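Local coordinates for protein type II secretion chaperone CpaB (Acinetobacter nosocomialis M2, PDB 6O38) that acts as the type II secretion chaperone of the metalloprotease CpaA, binding this substrate and probably supporting its folding or export, at residues F88-Y93 with M141-E146. Sequence-based numbering, arbitrary orientation.
Sequences FQMLEY and MQIFTE
Ile143 of strand 138-145 meets Phe88 and Met90 of strand 85-90 in the hydrophobic interior of a strongly curved antiparallel sheet. The sheet bends so far that strands well apart in its order face each other; the two short segments cross at 80°, with axes 11.0 Å apart. No hydrogen bond joins them; they meet through apolar side chains.

Ile143 suits the middle of this contact because a beta-branched residue fits an extended strand and offers two apolar arms. Its CG1 stands beside the backbone N (chi1 -54°) and carries CD1 to the other strand, where that methyl lies 3.9 Å from Phe88 CD1. The ring and the isoleucine lie alongside, pointing oppositely, and the methyl approaches the ring obliquely. Phe88 is broad enough to touch Met141 as well: at the ring's edge, near its plane, lies SE of this long, unbranched selenomethionine, 4.5 Å from Phe88 CE1. Phe128 adds an edge-to-face partner for the same ring.

Met90, also selenomethionine, instead reaches Ile143 tip to tip. Its flexible chain carries SE to the isoleucine, and the bend at chi3 (-77°) swings CE onto it, while Tyr150 and Met68 border it elsewhere. SE lies 3.9 Å from Ile143 CD1, and the terminal methyl touches both branches: Met90 CE is 3.6 Å from Ile143 CD1 and 4.1 Å from Ile143 CG2.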
loop_
_atom_site.group_PDB
_atom_site.type_symbol
_atom_site.label_atom_id
_atom_site.label_comp_id
_atom_site.label_asym_id
_atom_site.label_seq_id
_atom_site.Cartn_x
_atom_site.Cartn_y
_atom_site.Cartn_z
ATOM N N PHE G 88 -1.711 -3.695 14.244
ATOM C CA PHE G 88 -0.366 -3.974 13.761
ATOM C C PHE G 88 0.603 -2.951 14.337
ATOM O O PHE G 88 0.310 -1.752 14.357
ATOM C CB PHE G 88 -0.298 -3.936 12.229
ATOM C CG PHE G 88 -1.204 -4.923 11.552
ATOM C CD1 PHE G 88 -0.781 -6.220 11.308
ATOM C CD2 PHE G 88 -2.477 -4.552 11.147
ATOM C CE1 PHE G 88 -1.612 -7.129 10.680
ATOM C CE2 PHE G 88 -3.310 -5.456 10.518
ATOM C CZ PHE G 88 -2.879 -6.746 10.286
ATOM N N GLN G 89 1.759 -3.426 14.801
ATOM C CA GLN G 89 2.799 -2.559 15.347
ATOM C C GLN G 89 4.121 -2.881 14.663
ATOM O O GLN G 89 4.690 -3.957 14.871
ATOM C CB GLN G 89 2.916 -2.712 16.863
ATOM C CG GLN G 89 1.855 -1.946 17.637
ATOM C CD GLN G 89 2.160 -1.857 19.118
ATOM O OE1 GLN G 89 3.002 -2.591 19.636
ATOM N NE2 GLN G 89 1.480 -0.951 19.809
HETATM N N MSE G 90 4.597 -1.947 13.845
HETATM C CA MSE G 90 5.868 -2.070 13.142
HETATM C C MSE G 90 6.635 -0.756 13.260
HETATM O O MSE G 90 7.074 -0.192 12.258
HETATM C CB MSE G 90 5.641 -2.451 11.680
HETATM C CG MSE G 90 5.220 -3.899 11.494
HETATM SE SE MSE G 90 4.446 -4.272 9.750
HETATM C CE MSE G 90 2.691 -3.489 10.052
ATOM N N LEU G 91 6.762 -0.284 14.506
ATOM C CA LEU G 91 7.201 1.083 14.787
ATOM C C LEU G 91 8.452 1.475 14.006
ATOM O O LEU G 91 8.569 2.620 13.554
ATOM C CB LEU G 91 7.444 1.253 16.289
ATOM C CG LEU G 91 6.227 1.407 17.209
ATOM C CD1 LEU G 91 5.462 0.099 17.378
ATOM C CD2 LEU G 91 6.652 1.959 18.563
ATOM N N GLU G 92 9.401 0.548 13.843
ATOM C CA GLU G 92 10.606 0.874 13.085
ATOM C C GLU G 92 10.273 1.261 11.649
ATOM O O GLU G 92 10.956 2.107 11.060
ATOM C CB GLU G 92 11.584 -0.301 13.097
ATOM C CG GLU G 92 12.957 0.054 12.534
ATOM C CD GLU G 92 13.684 -1.141 11.952
ATOM O OE1 GLU G 92 13.160 -2.270 12.057
ATOM O OE2 GLU G 92 14.780 -0.948 11.382
ATOM N N TYR G 93 9.233 0.662 11.078
ATOM C CA TYR G 93 8.760 1.017 9.747
ATOM C C TYR G 93 7.703 2.114 9.775
ATOM O O TYR G 93 7.154 2.451 8.721
ATOM C CB TYR G 93 8.198 -0.222 9.041
ATOM C CG TYR G 93 9.214 -1.319 8.822
ATOM C CD1 TYR G 93 10.566 -1.026 8.691
ATOM C CD2 TYR G 93 8.823 -2.649 8.747
ATOM C CE1 TYR G 93 11.499 -2.028 8.491
ATOM C CE2 TYR G 93 9.747 -3.657 8.547
ATOM C CZ TYR G 93 11.083 -3.341 8.419
ATOM O OH TYR G 93 12.007 -4.341 8.219
HETATM N N MSE G 141 1.486 -12.859 5.750
HETATM C CA MSE G 141 0.711 -11.631 5.891
HETATM C C MSE G 141 1.071 -10.605 4.828
HETATM O O MSE G 141 2.245 -10.383 4.536
HETATM C CB MSE G 141 0.918 -11.015 7.273
HETATM C CG MSE G 141 0.517 -11.912 8.418
HETATM SE SE MSE G 141 0.607 -10.976 10.118
HETATM C CE MSE G 141 0.386 -12.515 11.281
ATOM N N GLN G 142 0.048 -9.976 4.255
ATOM C CA GLN G 142 0.218 -8.884 3.304
ATOM C C GLN G 142 -0.402 -7.636 3.918
ATOM O O GLN G 142 -1.624 -7.566 4.084
ATOM C CB GLN G 142 -0.434 -9.211 1.962
ATOM C CG GLN G 142 0.105 -10.458 1.286
ATOM C CD GLN G 142 -0.578 -10.734 -0.038
ATOM O OE1 GLN G 142 -1.321 -9.899 -0.553
ATOM N NE2 GLN G 142 -0.332 -11.915 -0.596
ATOM N N ILE G 143 0.434 -6.664 4.263
ATOM C CA ILE G 143 -0.013 -5.422 4.880
ATOM C C ILE G 143 0.216 -4.309 3.866
ATOM O O ILE G 143 1.363 -3.960 3.562
ATOM C CB ILE G 143 0.717 -5.146 6.200
ATOM C CG1 ILE G 143 0.585 -6.355 7.129
ATOM C CG2 ILE G 143 0.167 -3.894 6.865
ATOM C CD1 ILE G 143 1.618 -6.405 8.229
ATOM N N PHE G 144 -0.873 -3.750 3.343
ATOM C CA PHE G 144 -0.819 -2.733 2.298
ATOM C C PHE G 144 -1.330 -1.414 2.865
ATOM O O PHE G 144 -2.533 -1.256 3.102
ATOM C CB PHE G 144 -1.638 -3.164 1.082
ATOM C CG PHE G 144 -1.166 -4.446 0.460
ATOM C CD1 PHE G 144 0.170 -4.628 0.143
ATOM C CD2 PHE G 144 -2.059 -5.471 0.194
ATOM C CE1 PHE G 144 0.606 -5.809 -0.430
ATOM C CE2 PHE G 144 -1.627 -6.654 -0.377
ATOM C CZ PHE G 144 -0.294 -6.822 -0.690
ATOM N N THR G 145 -0.418 -0.470 3.072
ATOM C CA THR G 145 -0.750 0.875 3.515
ATOM C C THR G 145 -0.208 1.887 2.515
ATOM O O THR G 145 0.602 1.563 1.642
ATOM C CB THR G 145 -0.184 1.161 4.913
ATOM O OG1 THR G 145 1.236 1.323 4.831
ATOM C CG2 THR G 145 -0.511 0.025 5.870
ATOM N N GLU G 146 -0.671 3.131 2.648
ATOM C CA GLU G 146 -0.150 4.202 1.808
ATOM C C GLU G 146 1.294 4.546 2.152
ATOM O O GLU G 146 1.992 5.136 1.320
ATOM C CB GLU G 146 -1.026 5.452 1.936
ATOM C CG GLU G 146 -0.943 6.153 3.289
ATOM C CD GLU G 146 -1.645 5.397 4.403
ATOM O OE1 GLU G 146 -2.397 4.446 4.104
ATOM O OE2 GLU G 146 -1.440 5.756 5.582
#